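Beta-glucoside kinase (Listeria monocytogenes, PDB 4HTL) catalyses the ATP-dependent phosphorylation of cellobiose to cellobiose-6'-phosphate and may also act as a transcriptional regulator of the cellobiose-PTS operon. Local coordinates at residues R216-G228 and I247-M261. Residues are numbered along the deposited sequence; the frame is centred on the assembly and turned at random.
Sequences RLITEFYTGICTG and ITSRPTFIAELKHHM
The imidazole of H260 lies with one face against Y222 CB, a CH-pi contact in which CB stands 3.8 Å from the ring centroid and only 6° off the ring normal. Its rim meets three other residues of helix 216-228: T219 CG2 and T223 OG1 lie in the ring plane, while C226 SG approaches the edge near CD2. The ring is thus a knob in the hole formed by T219, Y222, T223 and C226. T223 OG1 and H260 NE2 are 2.8 Å apart and hydrogen-bonded, with either able to donate.

The Y222 ring is met obliquely, by L257 CD2 and by E256 CB. With CG anti to the carbonyl carbon, beside the backbone N, the Y222 side chain carries its hydroxyl to E256, where OH gives a weak bond to OE1 at 2.9 Å, with ring and carboxylate planes 75° apart. R250 grips that carboxylate side-on: NE reaches OE1 at 2.6 Å on the syn side in a nearly straight bond, and NH2 reaches OE2. D208 is a second anionic partner of R250.

I247 CD1 meets I225 CD1 tip to tip at 3.6 Å and also touches F221 CZ; beyond H260, C226 SG packs on M261 SE, a selenomethionine.

The 253-261 axis crosses that of 216-228, part of helix 212-236, at -74°, joining two helices of the ROK kinase fold linked through strand 240-244. Chemically, in the conformer described, the T223 bond and the CH-pi contact with Y222 would favour this imidazole orientation, and the arginine, by offsetting the carboxylate's charge, would be expected to favour ionised E256 as an acceptor for Y222.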
loop_
_atom_site.group_PDB
_atom_site.type_symbol
_atom_site.label_atom_id
_atom_site.label_comp_id
_atom_site.label_asym_id
_atom_site.label_seq_id
_atom_site.Cartn_x
_atom_site.Cartn_y
_atom_site.Cartn_z
ATOM N N ARG A 216 -15.769 18.929 -17.449
ATOM C CA ARG A 216 -15.990 18.522 -16.080
ATOM C C ARG A 216 -15.714 17.035 -15.921
ATOM O O ARG A 216 -15.085 16.610 -14.953
ATOM C CB ARG A 216 -17.411 18.892 -15.605
ATOM C CG ARG A 216 -17.662 18.521 -14.141
ATOM C CD ARG A 216 -19.017 19.025 -13.635
ATOM N NE ARG A 216 -19.196 18.587 -12.271
ATOM C CZ ARG A 216 -18.590 19.116 -11.206
ATOM N NH1 ARG A 216 -17.840 20.206 -11.302
ATOM N NH2 ARG A 216 -18.774 18.574 -10.012
ATOM N N LEU A 217 -16.196 16.234 -16.852
ATOM C CA LEU A 217 -16.005 14.783 -16.730
ATOM C C LEU A 217 -14.525 14.407 -16.688
ATOM O O LEU A 217 -14.067 13.606 -15.834
ATOM C CB LEU A 217 -16.716 14.034 -17.851
ATOM C CG LEU A 217 -18.198 14.112 -17.994
ATOM C CD1 LEU A 217 -18.663 13.025 -19.003
ATOM C CD2 LEU A 217 -18.973 14.150 -16.691
ATOM N N ILE A 218 -13.753 15.011 -17.571
ATOM C CA ILE A 218 -12.340 14.692 -17.672
ATOM C C ILE A 218 -11.573 15.211 -16.461
ATOM O O ILE A 218 -10.712 14.498 -15.896
ATOM C CB ILE A 218 -11.698 15.192 -19.018
ATOM C CG1 ILE A 218 -12.369 14.458 -20.228
ATOM C CG2 ILE A 218 -10.166 15.015 -18.964
ATOM C CD1 ILE A 218 -12.337 12.936 -20.187
ATOM N N THR A 219 -11.921 16.418 -16.044
ATOM C CA THR A 219 -11.307 17.016 -14.851
ATOM C C THR A 219 -11.523 16.144 -13.603
ATOM O O THR A 219 -10.578 15.887 -12.835
ATOM C CB THR A 219 -11.754 18.464 -14.636
ATOM O OG1 THR A 219 -11.435 19.236 -15.803
ATOM C CG2 THR A 219 -11.062 19.108 -13.410
ATOM N N GLU A 220 -12.753 15.683 -13.427
ATOM C CA GLU A 220 -13.094 14.832 -12.279
ATOM C C GLU A 220 -12.372 13.483 -12.361
ATOM O O GLU A 220 -11.935 12.969 -11.353
ATOM C CB GLU A 220 -14.590 14.647 -12.135
ATOM C CG GLU A 220 -15.293 15.964 -11.852
ATOM C CD GLU A 220 -15.098 16.460 -10.431
ATOM O OE1 GLU A 220 -15.436 15.699 -9.533
ATOM O OE2 GLU A 220 -14.635 17.593 -10.212
ATOM N N PHE A 221 -12.309 12.900 -13.563
ATOM C CA PHE A 221 -11.557 11.671 -13.811
ATOM C C PHE A 221 -10.100 11.842 -13.377
ATOM O O PHE A 221 -9.541 11.027 -12.625
ATOM C CB PHE A 221 -11.713 11.314 -15.304
ATOM C CG PHE A 221 -10.918 10.108 -15.763
ATOM C CD1 PHE A 221 -11.242 8.818 -15.358
ATOM C CD2 PHE A 221 -9.950 10.256 -16.715
ATOM C CE1 PHE A 221 -10.552 7.725 -15.830
ATOM C CE2 PHE A 221 -9.259 9.173 -17.214
ATOM C CZ PHE A 221 -9.560 7.894 -16.771
ATOM N N TYR A 222 -9.457 12.915 -13.824
ATOM C CA TYR A 222 -8.056 13.111 -13.487
ATOM C C TYR A 222 -7.868 13.352 -11.994
ATOM O O TYR A 222 -6.905 12.863 -11.387
ATOM C CB TYR A 222 -7.456 14.250 -14.308
ATOM C CG TYR A 222 -7.168 13.880 -15.757
ATOM C CD1 TYR A 222 -6.665 12.640 -16.095
ATOM C CD2 TYR A 222 -7.211 14.814 -16.754
ATOM C CE1 TYR A 222 -6.366 12.292 -17.393
ATOM C CE2 TYR A 222 -6.870 14.481 -18.075
ATOM C CZ TYR A 222 -6.474 13.231 -18.385
ATOM O OH TYR A 222 -6.153 12.958 -19.695
ATOM N N THR A 223 -8.821 14.019 -11.372
ATOM C CA THR A 223 -8.745 14.222 -9.910
ATOM C C THR A 223 -8.810 12.876 -9.168
ATOM O O THR A 223 -8.067 12.656 -8.252
ATOM C CB THR A 223 -9.851 15.179 -9.404
ATOM O OG1 THR A 223 -9.614 16.498 -9.939
ATOM C CG2 THR A 223 -9.921 15.224 -7.823
ATOM N N GLY A 224 -9.671 11.967 -9.612
ATOM C CA GLY A 224 -9.744 10.683 -9.028
ATOM C C GLY A 224 -8.451 9.922 -9.203
ATOM O O GLY A 224 -7.973 9.278 -8.278
ATOM N N ILE A 225 -7.869 9.972 -10.406
ATOM C CA ILE A 225 -6.580 9.300 -10.625
ATOM C C ILE A 225 -5.478 9.887 -9.694
ATOM O O ILE A 225 -4.720 9.134 -9.054
ATOM C CB ILE A 225 -6.108 9.355 -12.072
ATOM C CG1 ILE A 225 -7.104 8.602 -12.963
ATOM C CG2 ILE A 225 -4.707 8.714 -12.220
ATOM C CD1 ILE A 225 -6.918 8.827 -14.458
ATOM N N CYS A 226 -5.444 11.218 -9.603
ATOM C CA CYS A 226 -4.493 11.892 -8.726
ATOM C C CYS A 226 -4.683 11.485 -7.243
ATOM O O CYS A 226 -3.703 11.390 -6.524
ATOM C CB CYS A 226 -4.592 13.400 -8.868
ATOM S SG CYS A 226 -3.906 14.006 -10.425
ATOM N N THR A 227 -5.946 11.273 -6.819
ATOM C CA THR A 227 -6.257 10.856 -5.467
ATOM C C THR A 227 -5.607 9.483 -5.223
ATOM O O THR A 227 -4.937 9.281 -4.220
ATOM C CB THR A 227 -7.773 10.839 -5.234
ATOM O OG1 THR A 227 -8.286 12.161 -5.493
ATOM C CG2 THR A 227 -8.153 10.369 -3.826
ATOM N N GLY A 228 -5.817 8.548 -6.150
ATOM C CA GLY A 228 -5.220 7.253 -6.028
ATOM C C GLY A 228 -3.707 7.282 -6.110
ATOM O O GLY A 228 -3.046 6.591 -5.337
ATOM N N ILE A 247 -6.915 3.675 -20.810
ATOM C CA ILE A 247 -6.555 5.087 -20.744
ATOM C C ILE A 247 -5.476 5.497 -21.719
ATOM O O ILE A 247 -5.436 6.656 -22.154
ATOM C CB ILE A 247 -6.191 5.482 -19.273
ATOM C CG1 ILE A 247 -6.192 6.975 -19.095
ATOM C CG2 ILE A 247 -4.898 4.781 -18.784
ATOM C CD1 ILE A 247 -6.007 7.354 -17.636
ATOM N N THR A 248 -4.596 4.562 -22.068
ATOM C CA THR A 248 -3.561 4.823 -23.094
ATOM C C THR A 248 -4.116 5.159 -24.497
ATOM O O THR A 248 -3.360 5.600 -25.375
ATOM C CB THR A 248 -2.557 3.654 -23.258
ATOM O OG1 THR A 248 -3.144 2.559 -24.006
ATOM C CG2 THR A 248 -2.065 3.204 -21.930
ATOM N N SER A 249 -5.409 4.948 -24.704
ATOM C CA SER A 249 -6.117 5.420 -25.924
ATOM C C SER A 249 -6.091 6.967 -25.988
ATOM O O SER A 249 -6.393 7.530 -27.012
ATOM C CB SER A 249 -7.583 4.936 -25.984
ATOM O OG SER A 249 -8.369 5.500 -24.928
ATOM N N ARG A 250 -5.708 7.618 -24.890
ATOM C CA ARG A 250 -5.471 9.082 -24.860
ATOM C C ARG A 250 -3.936 9.302 -24.992
ATOM O O ARG A 250 -3.181 9.111 -24.046
ATOM C CB ARG A 250 -6.040 9.664 -23.556
ATOM C CG ARG A 250 -5.758 11.149 -23.323
ATOM C CD ARG A 250 -6.480 12.011 -24.310
ATOM N NE ARG A 250 -6.356 13.427 -23.982
ATOM C CZ ARG A 250 -6.888 14.397 -24.715
ATOM N NH1 ARG A 250 -7.476 14.087 -25.857
ATOM N NH2 ARG A 250 -6.761 15.675 -24.351
ATOM N N PRO A 251 -3.476 9.760 -26.153
ATOM C CA PRO A 251 -2.036 9.838 -26.418
ATOM C C PRO A 251 -1.230 10.686 -25.416
ATOM O O PRO A 251 -0.101 10.347 -25.110
ATOM C CB PRO A 251 -1.983 10.460 -27.807
ATOM C CG PRO A 251 -3.195 9.899 -28.435
ATOM C CD PRO A 251 -4.251 10.036 -27.379
ATOM N N THR A 252 -1.821 11.780 -24.948
ATOM C CA THR A 252 -1.179 12.736 -24.077
ATOM C C THR A 252 -1.533 12.546 -22.600
ATOM O O THR A 252 -1.260 13.400 -21.777
ATOM C CB THR A 252 -1.549 14.146 -24.531
ATOM O OG1 THR A 252 -2.982 14.263 -24.521
ATOM C CG2 THR A 252 -0.925 14.466 -25.924
ATOM N N PHE A 253 -2.055 11.384 -22.234
ATOM C CA PHE A 253 -2.552 11.260 -20.855
ATOM C C PHE A 253 -1.486 11.403 -19.798
ATOM O O PHE A 253 -1.765 11.978 -18.759
ATOM C CB PHE A 253 -3.426 10.015 -20.616
ATOM C CG PHE A 253 -2.670 8.802 -20.145
ATOM C CD1 PHE A 253 -2.482 8.548 -18.777
ATOM C CD2 PHE A 253 -2.181 7.885 -21.059
ATOM C CE1 PHE A 253 -1.790 7.419 -18.363
ATOM C CE2 PHE A 253 -1.488 6.751 -20.649
ATOM C CZ PHE A 253 -1.288 6.523 -19.298
ATOM N N ILE A 254 -0.259 10.919 -20.019
ATOM C CA ILE A 254 0.782 11.098 -18.970
ATOM C C ILE A 254 1.078 12.602 -18.721
ATOM O O ILE A 254 1.137 13.046 -17.538
ATOM C CB ILE A 254 2.095 10.311 -19.290
ATOM C CG1 ILE A 254 1.819 8.803 -19.183
ATOM C CG2 ILE A 254 3.206 10.735 -18.324
ATOM C CD1 ILE A 254 1.588 8.261 -17.784
ATOM N N ALA A 255 1.231 13.370 -19.804
ATOM C CA ALA A 255 1.485 14.812 -19.687
ATOM C C ALA A 255 0.307 15.462 -18.970
ATOM O O ALA A 255 0.511 16.324 -18.107
ATOM C CB ALA A 255 1.746 15.502 -21.034
ATOM N N GLU A 256 -0.902 14.995 -19.280
ATOM C CA GLU A 256 -2.138 15.572 -18.677
ATOM C C GLU A 256 -2.235 15.274 -17.165
ATOM O O GLU A 256 -2.594 16.116 -16.385
ATOM C CB GLU A 256 -3.355 15.094 -19.416
ATOM C CG GLU A 256 -3.471 15.693 -20.815
ATOM C CD GLU A 256 -4.758 15.261 -21.481
ATOM O OE1 GLU A 256 -4.842 14.194 -22.014
ATOM O OE2 GLU A 256 -5.700 16.003 -21.478
ATOM N N LEU A 257 -1.846 14.061 -16.785
ATOM C CA LEU A 257 -1.808 13.675 -15.380
ATOM C C LEU A 257 -0.741 14.419 -14.634
ATOM O O LEU A 257 -0.968 14.877 -13.539
ATOM C CB LEU A 257 -1.571 12.187 -15.202
ATOM C CG LEU A 257 -2.757 11.277 -15.386
ATOM C CD1 LEU A 257 -2.301 9.822 -15.200
ATOM C CD2 LEU A 257 -3.931 11.693 -14.491
ATOM N N LYS A 258 0.443 14.573 -15.230
ATOM C CA LYS A 258 1.495 15.353 -14.574
ATOM C C LYS A 258 1.024 16.781 -14.311
ATOM O O LYS A 258 1.369 17.374 -13.292
ATOM C CB LYS A 258 2.779 15.368 -15.422
ATOM C CG LYS A 258 3.582 14.064 -15.411
ATOM C CD LYS A 258 4.765 14.235 -16.341
ATOM C CE LYS A 258 5.617 13.014 -16.393
ATOM N NZ LYS A 258 6.677 13.214 -17.413
ATOM N N HIS A 259 0.332 17.370 -15.285
ATOM C CA HIS A 259 -0.206 18.729 -15.138
ATOM C C HIS A 259 -1.145 18.788 -13.932
ATOM O O HIS A 259 -0.994 19.589 -12.989
ATOM C CB HIS A 259 -0.898 19.126 -16.440
ATOM C CG HIS A 259 -1.455 20.514 -16.449
ATOM N ND1 HIS A 259 -0.686 21.626 -16.669
ATOM C CD2 HIS A 259 -2.760 20.952 -16.336
ATOM C CE1 HIS A 259 -1.497 22.701 -16.690
ATOM N NE2 HIS A 259 -2.756 22.292 -16.499
ATOM N N HIS A 260 -2.108 17.890 -13.916
ATOM C CA HIS A 260 -3.067 17.824 -12.809
ATOM C C HIS A 260 -2.405 17.587 -11.465
ATOM O O HIS A 260 -2.817 18.136 -10.422
ATOM C CB HIS A 260 -4.093 16.736 -13.107
ATOM C CG HIS A 260 -5.464 17.056 -12.641
ATOM N ND1 HIS A 260 -6.317 17.869 -13.349
ATOM C CD2 HIS A 260 -6.159 16.628 -11.522
ATOM C CE1 HIS A 260 -7.482 17.957 -12.688
ATOM N NE2 HIS A 260 -7.392 17.196 -11.570
HETATM N N MSE A 261 -1.366 16.742 -11.468
HETATM C CA MSE A 261 -0.590 16.435 -10.276
HETATM C C MSE A 261 0.197 17.598 -9.704
HETATM O O MSE A 261 0.634 17.544 -8.563
HETATM C CB MSE A 261 0.369 15.251 -10.523
HETATM C CG MSE A 261 -0.257 13.893 -10.496
HETATM SE SE MSE A 261 -1.034 13.342 -8.813
HETATM C CE MSE A 261 0.516 13.101 -7.648
#